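Local coordinates for core protein VP7 (Bluetongue virus, PDB 1BVP), which forms trimers that assemble, 260 in number, on the VP3 scaffold as a structural protein of the virus core, and probably binds a host cell surface receptor, at residues Met68-Ala73 against Pro82-His87; Ala73-Gly78 against Ile307-Leu312; Phe268-Phe273 against Ala284-Thr289; Thr277-Arg282 against Pro292-Pro297. All coordinates share one frame; numbering follows the deposited sequence.

Contact 1 (Met68-Ala73 against Pro82-His87)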
loop_
_atom_site.group_PDB
_atom_site.type_symbol
_atom_site.label_atom_id
_atom_site.label_comp_id
_atom_site.label_asym_id
_atom_site.label_seq_id
_atom_site.Cartn_x
_atom_site.Cartn_y
_atom_site.Cartn_z
ATOM N N MET A 68 13.983 -27.239 0.206
ATOM C CA MET A 68 14.654 -26.138 -0.454
ATOM C C MET A 68 14.387 -24.813 0.217
ATOM O O MET A 68 15.299 -23.996 0.346
ATOM C CB MET A 68 14.257 -26.105 -1.916
ATOM C CG MET A 68 14.833 -27.273 -2.690
ATOM S SD MET A 68 14.495 -27.155 -4.436
ATOM C CE MET A 68 15.738 -28.276 -4.996
ATOM N N MET A 69 13.145 -24.601 0.655
ATOM C CA MET A 69 12.766 -23.383 1.367
ATOM C C MET A 69 13.558 -23.333 2.705
ATOM O O MET A 69 14.282 -22.379 2.960
ATOM C CB MET A 69 11.258 -23.401 1.608
ATOM C CG MET A 69 10.654 -22.175 2.320
ATOM S SD MET A 69 10.628 -22.345 4.126
ATOM C CE MET A 69 11.318 -20.810 4.651
ATOM N N LEU A 70 13.540 -24.412 3.488
ATOM C CA LEU A 70 14.264 -24.410 4.754
ATOM C C LEU A 70 15.751 -24.213 4.585
ATOM O O LEU A 70 16.364 -23.457 5.337
ATOM C CB LEU A 70 13.977 -25.673 5.575
ATOM C CG LEU A 70 12.479 -25.869 5.864
ATOM C CD1 LEU A 70 12.198 -27.214 6.459
ATOM C CD2 LEU A 70 11.944 -24.734 6.751
ATOM N N SER A 71 16.343 -24.840 3.580
ATOM C CA SER A 71 17.791 -24.679 3.380
ATOM C C SER A 71 18.160 -23.261 2.965
ATOM O O SER A 71 19.137 -22.702 3.453
ATOM C CB SER A 71 18.345 -25.703 2.374
ATOM O OG SER A 71 18.187 -27.016 2.904
ATOM N N ALA A 72 17.358 -22.652 2.098
ATOM C CA ALA A 72 17.661 -21.289 1.669
ATOM C C ALA A 72 17.480 -20.297 2.824
ATOM O O ALA A 72 18.190 -19.299 2.881
ATOM C CB ALA A 72 16.769 -20.887 0.491
ATOM N N ALA A 73 16.510 -20.562 3.707
ATOM C CA ALA A 73 16.218 -19.701 4.848
ATOM C C ALA A 73 17.154 -19.935 6.022
ATOM O O ALA A 73 17.219 -19.114 6.932
ATOM C CB ALA A 73 14.789 -19.867 5.283
ATOM N N PRO A 82 5.924 -37.237 11.198
ATOM C CA PRO A 82 6.242 -38.666 11.034
ATOM C C PRO A 82 6.338 -39.000 9.527
ATOM O O PRO A 82 6.868 -40.033 9.143
ATOM C CB PRO A 82 5.035 -39.360 11.684
ATOM C CG PRO A 82 3.883 -38.409 11.427
ATOM C CD PRO A 82 4.527 -37.030 11.640
ATOM N N ASP A 83 5.859 -38.079 8.691
ATOM C CA ASP A 83 5.829 -38.241 7.249
ATOM C C ASP A 83 6.937 -37.526 6.532
ATOM O O ASP A 83 7.301 -37.903 5.426
ATOM C CB ASP A 83 4.479 -37.761 6.695
ATOM C CG ASP A 83 3.318 -38.622 7.166
ATOM O OD1 ASP A 83 3.564 -39.749 7.669
ATOM O OD2 ASP A 83 2.151 -38.186 7.055
ATOM N N TYR A 84 7.477 -36.489 7.151
ATOM C CA TYR A 84 8.525 -35.711 6.516
ATOM C C TYR A 84 9.725 -35.579 7.406
ATOM O O TYR A 84 9.611 -35.307 8.612
ATOM C CB TYR A 84 7.996 -34.320 6.151
ATOM C CG TYR A 84 9.071 -33.277 5.886
ATOM C CD1 TYR A 84 9.730 -33.214 4.655
ATOM C CD2 TYR A 84 9.446 -32.360 6.865
ATOM C CE1 TYR A 84 10.732 -32.275 4.401
ATOM C CE2 TYR A 84 10.463 -31.412 6.614
ATOM C CZ TYR A 84 11.098 -31.384 5.379
ATOM O OH TYR A 84 12.132 -30.505 5.144
ATOM N N THR A 85 10.889 -35.739 6.799
ATOM C CA THR A 85 12.139 -35.585 7.518
ATOM C C THR A 85 13.011 -34.662 6.689
ATOM O O THR A 85 13.252 -34.914 5.521
ATOM C CB THR A 85 12.816 -36.928 7.732
ATOM O OG1 THR A 85 11.852 -37.827 8.307
ATOM C CG2 THR A 85 14.002 -36.786 8.690
ATOM N N GLN A 86 13.431 -33.559 7.270
ATOM C CA GLN A 86 14.248 -32.611 6.546
ATOM C C GLN A 86 15.609 -33.189 6.167
ATOM O O GLN A 86 16.289 -33.779 6.999
ATOM C CB GLN A 86 14.389 -31.326 7.375
ATOM C CG GLN A 86 15.425 -30.319 6.891
ATOM C CD GLN A 86 15.433 -29.043 7.715
ATOM O OE1 GLN A 86 14.865 -28.998 8.809
ATOM N NE2 GLN A 86 16.069 -28.004 7.202
ATOM N N HIS A 87 16.010 -32.959 4.916
ATOM C CA HIS A 87 17.287 -33.420 4.380
ATOM C C HIS A 87 18.231 -32.295 4.281
ATOM O O HIS A 87 18.165 -31.526 3.341
ATOM C CB HIS A 87 17.109 -34.026 2.999
ATOM C CG HIS A 87 16.205 -35.206 3.007
ATOM N ND1 HIS A 87 16.653 -36.471 3.328
ATOM C CD2 HIS A 87 14.854 -35.292 2.920
ATOM C CE1 HIS A 87 15.614 -37.283 3.459
ATOM N NE2 HIS A 87 14.512 -36.592 3.215
#
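Leu70, near the C-terminal end of helix 55-73, meets Tyr84 and Gln86 of the loop that follows, and these three residues carry the contact. The apolar part centres on one methyl group: Leu70 CD1 sits 3.5 Å from Tyr84 OH and 4.4 Å from Tyr84 CZ, so it touches the hydroxyl end of the ring at an oblique angle. The two side chains arrive from opposite directions. Leu70 also meets the flat amide of Gln86, with its CD1 3.9 Å from Gln86 CD and its CB 3.5 Å from Gln86 NE2. The glutamine can reach that far because its chain is fully stretched, CG lying anti to the backbone N (chi1 169°) and CD continuing the line (chi2 176°).

The polar ends are satisfied by residues of the helix and of the chain just after it. Tyr84 OH bonds to the carboxylate of Asp67, which also takes up His87 N. The amide of Gln86 is held by Ile75 O on NE2 and by Val77 N and the Asn76 side chain on OE1. These bonds fix the amide's rotation beside Leu70.

Around the contact, Val77 packs on Leu70, while Met68 reaches helix 90-94 and helix 2-15, and Met69 rests on helix 304-323 as well as helix 2-15.

Contact 2 (Ala73-Gly78 against Ile307-Leu312)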
loop_
_atom_site.group_PDB
_atom_site.type_symbol
_atom_site.label_atom_id
_atom_site.label_comp_id
_atom_site.label_asym_id
_atom_site.label_seq_id
_atom_site.Cartn_x
_atom_site.Cartn_y
_atom_site.Cartn_z
ATOM N N ALA A 73 16.510 -20.562 3.707
ATOM C CA ALA A 73 16.218 -19.701 4.848
ATOM C C ALA A 73 17.154 -19.935 6.022
ATOM O O ALA A 73 17.219 -19.114 6.932
ATOM C CB ALA A 73 14.789 -19.867 5.283
ATOM N N GLY A 74 17.872 -21.049 6.001
ATOM C CA GLY A 74 18.820 -21.363 7.059
ATOM C C GLY A 74 18.181 -21.928 8.309
ATOM O O GLY A 74 18.781 -21.925 9.375
ATOM N N ILE A 75 16.987 -22.475 8.157
ATOM C CA ILE A 75 16.221 -23.042 9.259
ATOM C C ILE A 75 16.297 -24.562 9.357
ATOM O O ILE A 75 16.348 -25.281 8.369
ATOM C CB ILE A 75 14.732 -22.693 9.075
ATOM C CG1 ILE A 75 14.547 -21.181 9.031
ATOM C CG2 ILE A 75 13.868 -23.356 10.124
ATOM C CD1 ILE A 75 13.160 -20.780 8.645
ATOM N N ASN A 76 16.248 -25.057 10.578
ATOM C CA ASN A 76 16.246 -26.482 10.811
ATOM C C ASN A 76 14.964 -26.696 11.650
ATOM O O ASN A 76 14.964 -26.380 12.822
ATOM C CB ASN A 76 17.524 -26.864 11.554
ATOM C CG ASN A 76 17.502 -28.303 12.082
ATOM O OD1 ASN A 76 18.313 -28.650 12.931
ATOM N ND2 ASN A 76 16.583 -29.146 11.580
ATOM N N VAL A 77 13.877 -27.183 11.039
ATOM C CA VAL A 77 12.605 -27.364 11.731
ATOM C C VAL A 77 12.533 -28.337 12.870
ATOM O O VAL A 77 11.651 -28.198 13.743
ATOM C CB VAL A 77 11.411 -27.811 10.818
ATOM C CG1 VAL A 77 10.555 -26.672 10.455
ATOM C CG2 VAL A 77 11.867 -28.612 9.638
ATOM N N GLY A 78 13.354 -29.377 12.831
ATOM C CA GLY A 78 13.272 -30.366 13.889
ATOM C C GLY A 78 12.225 -31.398 13.517
ATOM O O GLY A 78 11.580 -31.310 12.464
ATOM N N ILE A 307 12.887 -10.934 6.094
ATOM C CA ILE A 307 12.266 -10.636 4.815
ATOM C C ILE A 307 12.320 -11.847 3.881
ATOM O O ILE A 307 11.308 -12.236 3.294
ATOM C CB ILE A 307 12.934 -9.456 4.153
ATOM C CG1 ILE A 307 12.895 -8.248 5.089
ATOM C CG2 ILE A 307 12.227 -9.159 2.861
ATOM C CD1 ILE A 307 11.474 -7.750 5.384
ATOM N N LEU A 308 13.494 -12.465 3.789
ATOM C CA LEU A 308 13.697 -13.626 2.941
ATOM C C LEU A 308 12.758 -14.751 3.320
ATOM O O LEU A 308 12.078 -15.348 2.457
ATOM C CB LEU A 308 15.108 -14.129 3.111
ATOM C CG LEU A 308 15.941 -14.425 1.875
ATOM C CD1 LEU A 308 16.713 -15.669 2.196
ATOM C CD2 LEU A 308 15.090 -14.636 0.654
ATOM N N THR A 309 12.754 -15.074 4.606
ATOM C CA THR A 309 11.894 -16.129 5.118
ATOM C C THR A 309 10.420 -15.886 4.764
ATOM O O THR A 309 9.694 -16.818 4.418
ATOM C CB THR A 309 12.061 -16.255 6.639
ATOM O OG1 THR A 309 13.441 -16.521 6.964
ATOM C CG2 THR A 309 11.202 -17.353 7.176
ATOM N N LEU A 310 9.973 -14.638 4.844
ATOM C CA LEU A 310 8.596 -14.320 4.509
ATOM C C LEU A 310 8.375 -14.568 3.037
ATOM O O LEU A 310 7.395 -15.233 2.681
ATOM C CB LEU A 310 8.230 -12.865 4.873
ATOM C CG LEU A 310 8.173 -12.646 6.391
ATOM C CD1 LEU A 310 8.157 -11.185 6.684
ATOM C CD2 LEU A 310 6.984 -13.357 6.999
ATOM N N LEU A 311 9.261 -14.051 2.181
ATOM C CA LEU A 311 9.113 -14.252 0.735
ATOM C C LEU A 311 9.124 -15.733 0.354
ATOM O O LEU A 311 8.239 -16.220 -0.358
ATOM C CB LEU A 311 10.216 -13.535 -0.019
ATOM C CG LEU A 311 10.098 -12.037 0.170
ATOM C CD1 LEU A 311 11.134 -11.371 -0.696
ATOM C CD2 LEU A 311 8.687 -11.578 -0.209
ATOM N N LEU A 312 10.110 -16.446 0.884
ATOM C CA LEU A 312 10.251 -17.864 0.643
ATOM C C LEU A 312 9.005 -18.645 1.141
ATOM O O LEU A 312 8.446 -19.500 0.423
ATOM C CB LEU A 312 11.546 -18.336 1.308
ATOM C CG LEU A 312 12.834 -18.634 0.498
ATOM C CD1 LEU A 312 12.933 -17.862 -0.757
ATOM C CD2 LEU A 312 14.051 -18.407 1.357
#
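Ala73 brings helix 55-73 to its end in a Schellman motif and lays its methyl group against Thr309 and Leu312 of helix 304-323. The motif is completed by Gly74, whose positive phi (80°) reverses the chain, so that Ile75 N turns back to Leu70 O and Gly74 N to Ser71 O. The closure belongs to the helical domain of VP7, where the end of the third helix of the chain packs on a helix in its C-terminal part.

Across the contact the meeting is apolar and made mostly through methyl groups. Ala73 CB points at the second helix and lies 4.0 Å from Thr309 OG1 and 4.3 Å from Leu312 CD2. That same leucine methyl also approaches the backbone, 4.0 Å from Ala73 N, so Leu312 touches both the methyl and the backbone of Ala73. Thr309 and Leu312 are one turn apart on their helix, and together they receive the small alanine. Beyond the glycine, the chain swings Ile75 back towards helix 304-323, and its side chain also rests on Leu70, Arg288 and Thr289.

Thr309 has its two branches divided between different tasks. OG1 stands beside its own backbone N (chi1 -58°) and bonds to the carbonyl of Asp305 one turn earlier, which keeps the hydroxyl engaged within its helix. CG2 is thereby turned to the loop, and lies 4.2 Å from Ile75 CD1.

Contact 3 (Phe268-Phe273 against Ala284-Thr289)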
loop_
_atom_site.group_PDB
_atom_site.type_symbol
_atom_site.label_atom_id
_atom_site.label_comp_id
_atom_site.label_asym_id
_atom_site.label_seq_id
_atom_site.Cartn_x
_atom_site.Cartn_y
_atom_site.Cartn_z
ATOM N N PHE A 268 0.487 -11.346 4.337
ATOM C CA PHE A 268 -0.893 -11.836 4.414
ATOM C C PHE A 268 -1.021 -13.289 3.941
ATOM O O PHE A 268 -1.749 -14.086 4.528
ATOM C CB PHE A 268 -1.838 -10.960 3.587
ATOM C CG PHE A 268 -3.241 -11.487 3.540
ATOM C CD1 PHE A 268 -4.039 -11.489 4.675
ATOM C CD2 PHE A 268 -3.761 -12.035 2.367
ATOM C CE1 PHE A 268 -5.337 -12.032 4.640
ATOM C CE2 PHE A 268 -5.050 -12.581 2.322
ATOM C CZ PHE A 268 -5.838 -12.578 3.468
ATOM N N ASN A 269 -0.369 -13.587 2.825
ATOM C CA ASN A 269 -0.382 -14.916 2.257
ATOM C C ASN A 269 0.185 -15.940 3.237
ATOM O O ASN A 269 -0.391 -17.000 3.411
ATOM C CB ASN A 269 0.424 -14.930 0.959
ATOM C CG ASN A 269 0.256 -16.238 0.179
ATOM O OD1 ASN A 269 1.223 -16.783 -0.364
ATOM N ND2 ASN A 269 -0.971 -16.756 0.142
ATOM N N VAL A 270 1.325 -15.632 3.851
ATOM C CA VAL A 270 1.981 -16.516 4.833
ATOM C C VAL A 270 1.105 -16.802 6.055
ATOM O O VAL A 270 1.047 -17.928 6.533
ATOM C CB VAL A 270 3.275 -15.868 5.377
ATOM C CG1 VAL A 270 3.789 -16.640 6.571
ATOM C CG2 VAL A 270 4.323 -15.719 4.274
ATOM N N TYR A 271 0.442 -15.777 6.584
ATOM C CA TYR A 271 -0.378 -15.965 7.777
ATOM C C TYR A 271 -1.791 -16.445 7.554
ATOM O O TYR A 271 -2.525 -16.642 8.507
ATOM C CB TYR A 271 -0.333 -14.733 8.671
ATOM C CG TYR A 271 1.023 -14.503 9.315
ATOM C CD1 TYR A 271 1.428 -15.252 10.412
ATOM C CD2 TYR A 271 1.920 -13.559 8.805
ATOM C CE1 TYR A 271 2.703 -15.082 10.995
ATOM C CE2 TYR A 271 3.201 -13.381 9.383
ATOM C CZ TYR A 271 3.570 -14.150 10.474
ATOM O OH TYR A 271 4.813 -13.976 11.052
ATOM N N SER A 272 -2.182 -16.647 6.305
ATOM C CA SER A 272 -3.511 -17.182 6.038
ATOM C C SER A 272 -3.554 -18.608 6.555
ATOM O O SER A 272 -2.532 -19.329 6.645
ATOM C CB SER A 272 -3.837 -17.168 4.567
ATOM O OG SER A 272 -4.010 -15.838 4.183
ATOM N N PHE A 273 -4.768 -19.013 6.862
ATOM C CA PHE A 273 -5.013 -20.309 7.440
ATOM C C PHE A 273 -4.791 -21.488 6.502
ATOM O O PHE A 273 -3.975 -22.368 6.813
ATOM C CB PHE A 273 -6.440 -20.311 8.000
ATOM C CG PHE A 273 -6.843 -21.611 8.629
ATOM C CD1 PHE A 273 -6.129 -22.121 9.734
ATOM C CD2 PHE A 273 -7.933 -22.330 8.125
ATOM C CE1 PHE A 273 -6.495 -23.338 10.335
ATOM C CE2 PHE A 273 -8.316 -23.553 8.709
ATOM C CZ PHE A 273 -7.586 -24.053 9.827
ATOM N N ALA A 284 5.161 -24.017 12.890
ATOM C CA ALA A 284 6.408 -24.727 13.210
ATOM C C ALA A 284 7.638 -24.096 12.570
ATOM O O ALA A 284 8.689 -24.014 13.196
ATOM C CB ALA A 284 6.310 -26.182 12.807
ATOM N N ILE A 285 7.532 -23.676 11.317
ATOM C CA ILE A 285 8.663 -23.051 10.655
ATOM C C ILE A 285 8.948 -21.683 11.289
ATOM O O ILE A 285 10.098 -21.365 11.581
ATOM C CB ILE A 285 8.397 -22.897 9.126
ATOM C CG1 ILE A 285 8.218 -24.266 8.480
ATOM C CG2 ILE A 285 9.515 -22.132 8.451
ATOM C CD1 ILE A 285 7.646 -24.195 7.095
ATOM N N LEU A 286 7.917 -20.882 11.542
ATOM C CA LEU A 286 8.148 -19.560 12.126
ATOM C C LEU A 286 8.697 -19.606 13.568
ATOM O O LEU A 286 9.386 -18.666 13.998
ATOM C CB LEU A 286 6.898 -18.689 11.995
ATOM C CG LEU A 286 6.636 -18.198 10.561
ATOM C CD1 LEU A 286 5.322 -17.489 10.430
ATOM C CD2 LEU A 286 7.771 -17.306 10.049
ATOM N N ASN A 287 8.472 -20.714 14.287
ATOM C CA ASN A 287 8.999 -20.865 15.666
ATOM C C ASN A 287 10.501 -20.859 15.723
ATOM O O ASN A 287 11.086 -20.750 16.787
ATOM C CB ASN A 287 8.540 -22.167 16.335
ATOM C CG ASN A 287 7.098 -22.102 16.782
ATOM O OD1 ASN A 287 6.563 -21.004 16.993
ATOM N ND2 ASN A 287 6.447 -23.263 16.918
ATOM N N ARG A 288 11.127 -21.054 14.580
ATOM C CA ARG A 288 12.569 -21.115 14.495
ATOM C C ARG A 288 13.117 -19.770 14.072
ATOM O O ARG A 288 14.284 -19.666 13.706
ATOM C CB ARG A 288 12.946 -22.174 13.454
ATOM C CG ARG A 288 13.333 -23.550 13.967
ATOM C CD ARG A 288 12.233 -24.367 14.628
ATOM N NE ARG A 288 12.425 -24.447 16.075
ATOM C CZ ARG A 288 13.599 -24.599 16.701
ATOM N NH1 ARG A 288 14.758 -24.729 16.040
ATOM N NH2 ARG A 288 13.631 -24.454 18.020
ATOM N N THR A 289 12.268 -18.747 14.086
ATOM C CA THR A 289 12.667 -17.405 13.672
ATOM C C THR A 289 12.268 -16.350 14.713
ATOM O O THR A 289 11.688 -16.666 15.760
ATOM C CB THR A 289 12.011 -17.039 12.313
ATOM O OG1 THR A 289 10.615 -16.778 12.505
ATOM C CG2 THR A 289 12.152 -18.198 11.305
#
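Tyr271 and Leu286 are brought together by similar first torsions, each CG standing anti to its carbonyl carbon (chi1 -68° for Tyr271, -73° for Leu286). This setting swings the phenol across the gap from helix 263-271 and directs the leucine branch to it from helix 276-286. Leu286 CD1 does all the touching on its side: it lies 3.6 Å from Tyr271 CE1 and 3.6 Å from Tyr271 OH, meeting the outer corner of the ring obliquely. The same methyl is 4.2 Å from Val270 CG1. That valine carbon also lies above one face of the Tyr271 ring, near its rim, so one small apolar cluster joins the two helices.

Each segment then braces its own chain. After Leu286 the backbone makes a type I turn to Thr289, and Leu286 O accepts two bonds from the threonine: 2.9 Å from Thr289 N and 2.7 Å from Thr289 OG1, the hydroxyl lying in the carbonyl plane on a lone pair. Ser272 OG in turn bonds to Phe268 O at 2.9 Å, tilted from the carbonyl plane. Phe268 packs on Gly120 of the second subunit, and the backbone of Phe273 bonds to that subunit, which places this helix end at the trimer interface.

The two segments meet through van der Waals contact, although a phenol hydroxyl takes part. Tyr271 OH is tied to the carbonyl of Pro292, so the buried hydroxyl keeps a polar partner while the outer ring carbons pack obliquely against the leucine methyl.

Contact 4 (Thr277-Arg282 against Pro292-Pro297)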
loop_
_atom_site.group_PDB
_atom_site.type_symbol
_atom_site.label_atom_id
_atom_site.label_comp_id
_atom_site.label_asym_id
_atom_site.label_seq_id
_atom_site.Cartn_x
_atom_site.Cartn_y
_atom_site.Cartn_z
ATOM N N THR A 277 -3.060 -28.227 8.381
ATOM C CA THR A 277 -1.700 -28.651 8.096
ATOM C C THR A 277 -0.824 -27.440 7.766
ATOM O O THR A 277 0.263 -27.253 8.346
ATOM C CB THR A 277 -1.709 -29.711 6.979
ATOM O OG1 THR A 277 -2.488 -30.836 7.421
ATOM C CG2 THR A 277 -0.296 -30.175 6.657
ATOM N N TRP A 278 -1.321 -26.561 6.903
ATOM C CA TRP A 278 -0.535 -25.401 6.557
ATOM C C TRP A 278 -0.331 -24.546 7.804
ATOM O O TRP A 278 0.764 -24.028 8.085
ATOM C CB TRP A 278 -1.246 -24.596 5.499
ATOM C CG TRP A 278 -0.569 -23.301 5.304
ATOM C CD1 TRP A 278 -1.003 -22.068 5.709
ATOM C CD2 TRP A 278 0.731 -23.118 4.772
ATOM N NE1 TRP A 278 -0.033 -21.130 5.479
ATOM C CE2 TRP A 278 1.046 -21.746 4.905
ATOM C CE3 TRP A 278 1.673 -23.986 4.203
ATOM C CZ2 TRP A 278 2.267 -21.216 4.488
ATOM C CZ3 TRP A 278 2.892 -23.467 3.786
ATOM C CH2 TRP A 278 3.179 -22.087 3.932
ATOM N N HIS A 279 -1.419 -24.374 8.534
ATOM C CA HIS A 279 -1.385 -23.608 9.742
ATOM C C HIS A 279 -0.334 -24.194 10.711
ATOM O O HIS A 279 0.550 -23.475 11.227
ATOM C CB HIS A 279 -2.794 -23.582 10.316
ATOM C CG HIS A 279 -2.935 -22.656 11.477
ATOM N ND1 HIS A 279 -2.689 -21.306 11.377
ATOM C CD2 HIS A 279 -3.173 -22.903 12.790
ATOM C CE1 HIS A 279 -2.753 -20.764 12.580
ATOM N NE2 HIS A 279 -3.046 -21.714 13.452
ATOM N N GLY A 280 -0.364 -25.514 10.894
ATOM C CA GLY A 280 0.616 -26.165 11.761
ATOM C C GLY A 280 2.054 -26.040 11.258
ATOM O O GLY A 280 2.981 -25.738 12.027
ATOM N N LEU A 281 2.241 -26.278 9.962
ATOM C CA LEU A 281 3.552 -26.218 9.314
ATOM C C LEU A 281 4.136 -24.810 9.386
ATOM O O LEU A 281 5.313 -24.624 9.746
ATOM C CB LEU A 281 3.383 -26.602 7.845
ATOM C CG LEU A 281 4.412 -27.322 6.951
ATOM C CD1 LEU A 281 4.431 -26.606 5.618
ATOM C CD2 LEU A 281 5.785 -27.380 7.535
ATOM N N ARG A 282 3.325 -23.822 9.000
ATOM C CA ARG A 282 3.761 -22.429 9.029
ATOM C C ARG A 282 4.177 -22.054 10.451
ATOM O O ARG A 282 5.256 -21.494 10.676
ATOM C CB ARG A 282 2.669 -21.487 8.530
ATOM C CG ARG A 282 3.168 -20.041 8.509
ATOM C CD ARG A 282 2.324 -19.148 9.406
ATOM N NE ARG A 282 0.900 -19.193 9.058
ATOM C CZ ARG A 282 -0.045 -19.718 9.838
ATOM N NH1 ARG A 282 0.279 -20.236 11.021
ATOM N NH2 ARG A 282 -1.303 -19.779 9.408
ATOM N N PRO A 292 6.687 -13.562 14.549
ATOM C CA PRO A 292 5.591 -14.183 15.292
ATOM C C PRO A 292 5.118 -15.391 14.474
ATOM O O PRO A 292 5.119 -15.369 13.240
ATOM C CB PRO A 292 4.534 -13.071 15.356
ATOM C CG PRO A 292 4.974 -12.059 14.315
ATOM C CD PRO A 292 6.461 -12.113 14.393
ATOM N N ASN A 293 4.708 -16.443 15.163
ATOM C CA ASN A 293 4.297 -17.654 14.496
ATOM C C ASN A 293 2.881 -17.729 13.945
ATOM O O ASN A 293 2.581 -18.630 13.168
ATOM C CB ASN A 293 4.646 -18.862 15.358
ATOM C CG ASN A 293 3.777 -18.973 16.588
ATOM O OD1 ASN A 293 2.766 -18.270 16.729
ATOM N ND2 ASN A 293 4.152 -19.864 17.489
ATOM N N MET A 294 1.966 -16.869 14.383
ATOM C CA MET A 294 0.626 -16.932 13.780
ATOM C C MET A 294 -0.124 -15.648 13.529
ATOM O O MET A 294 -1.183 -15.652 12.916
ATOM C CB MET A 294 -0.275 -18.034 14.358
ATOM C CG MET A 294 -0.431 -18.119 15.845
ATOM S SD MET A 294 -1.553 -19.485 16.154
ATOM C CE MET A 294 -0.457 -20.735 16.697
ATOM N N LEU A 295 0.466 -14.529 13.918
ATOM C CA LEU A 295 -0.153 -13.232 13.665
ATOM C C LEU A 295 0.942 -12.353 13.105
ATOM O O LEU A 295 2.097 -12.455 13.526
ATOM C CB LEU A 295 -0.719 -12.608 14.948
ATOM C CG LEU A 295 -1.939 -13.316 15.544
ATOM C CD1 LEU A 295 -2.163 -12.869 16.949
ATOM C CD2 LEU A 295 -3.156 -13.078 14.696
ATOM N N PRO A 296 0.610 -11.545 12.085
ATOM C CA PRO A 296 1.586 -10.640 11.466
ATOM C C PRO A 296 2.223 -9.780 12.549
ATOM O O PRO A 296 1.562 -9.398 13.539
ATOM C CB PRO A 296 0.725 -9.744 10.571
ATOM C CG PRO A 296 -0.552 -10.526 10.336
ATOM C CD PRO A 296 -0.756 -11.360 11.560
ATOM N N PRO A 297 3.506 -9.448 12.378
ATOM C CA PRO A 297 4.214 -8.612 13.357
ATOM C C PRO A 297 3.575 -7.206 13.488
ATOM O O PRO A 297 2.856 -6.743 12.614
ATOM C CB PRO A 297 5.636 -8.562 12.790
ATOM C CG PRO A 297 5.447 -8.790 11.315
ATOM C CD PRO A 297 4.371 -9.824 11.246
#
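His279 and Arg282, a turn apart on helix 276-286, face Asn293 and Met294 of the loop leading to helix 304-323. The close-packed part is Met294 against the two helix residues. His279 NE2 lies 3.8 Å from Met294 SD, with the sulfur set obliquely to the imidazole, and the two side chains cross at about a right angle. Met294 CB bridges the pair, 4.0 Å from Arg282 NH1 and 4.1 Å from His279 CE1. The arginine chain bends at its second and third torsions (chi2 -120°, chi3 -56°), which folds the guanidinium back to the histidine: Arg282 NH2 donates to His279 ND1 at 2.9 Å, with ND1 in the guanidinium plane and the N-H...N angle 155°. Arg282 NE and NH2 also bond to Val270 O and Ser272 O; three acceptors thus hold the group, which fixes its rotation.

The looser part is at Asn293. Its O comes no nearer than 3.5 Å to Arg282 NH1, and its side chain turns to Asn287 instead. Asn293 and Met294 are partly exposed, whereas both helix residues are buried.

A buried arginine that donates to backbone carbonyls here ties the turn after helix 263-271 to helix 276-286 in the helical domain of an orbivirus VP7, and the proline-rich loop beside it carries Leu295 and Pro296 to Ile251 and Pro121 of the second subunit.

How the contacts relate
From the N terminus, contact 1 comes first, closing the short loop between the end of helix 55-73 and residues 82-87. Contact 2 starts inside it, sharing Ala73, so the two cross; its other half lies some 230 residues on, and the strands of the chain fall within the long loop it closes. Contacts 3 and 4 are nested in that loop, just before its end. They cross one another on helix 276-286, their centres about 3 Å apart, and both touch the second subunit. Leu310 O against Val270 CG2 links contact 2 to contact 3, and Leu70 on Ile285 links contact 1 to it. Together they tie early and late helices into one domain.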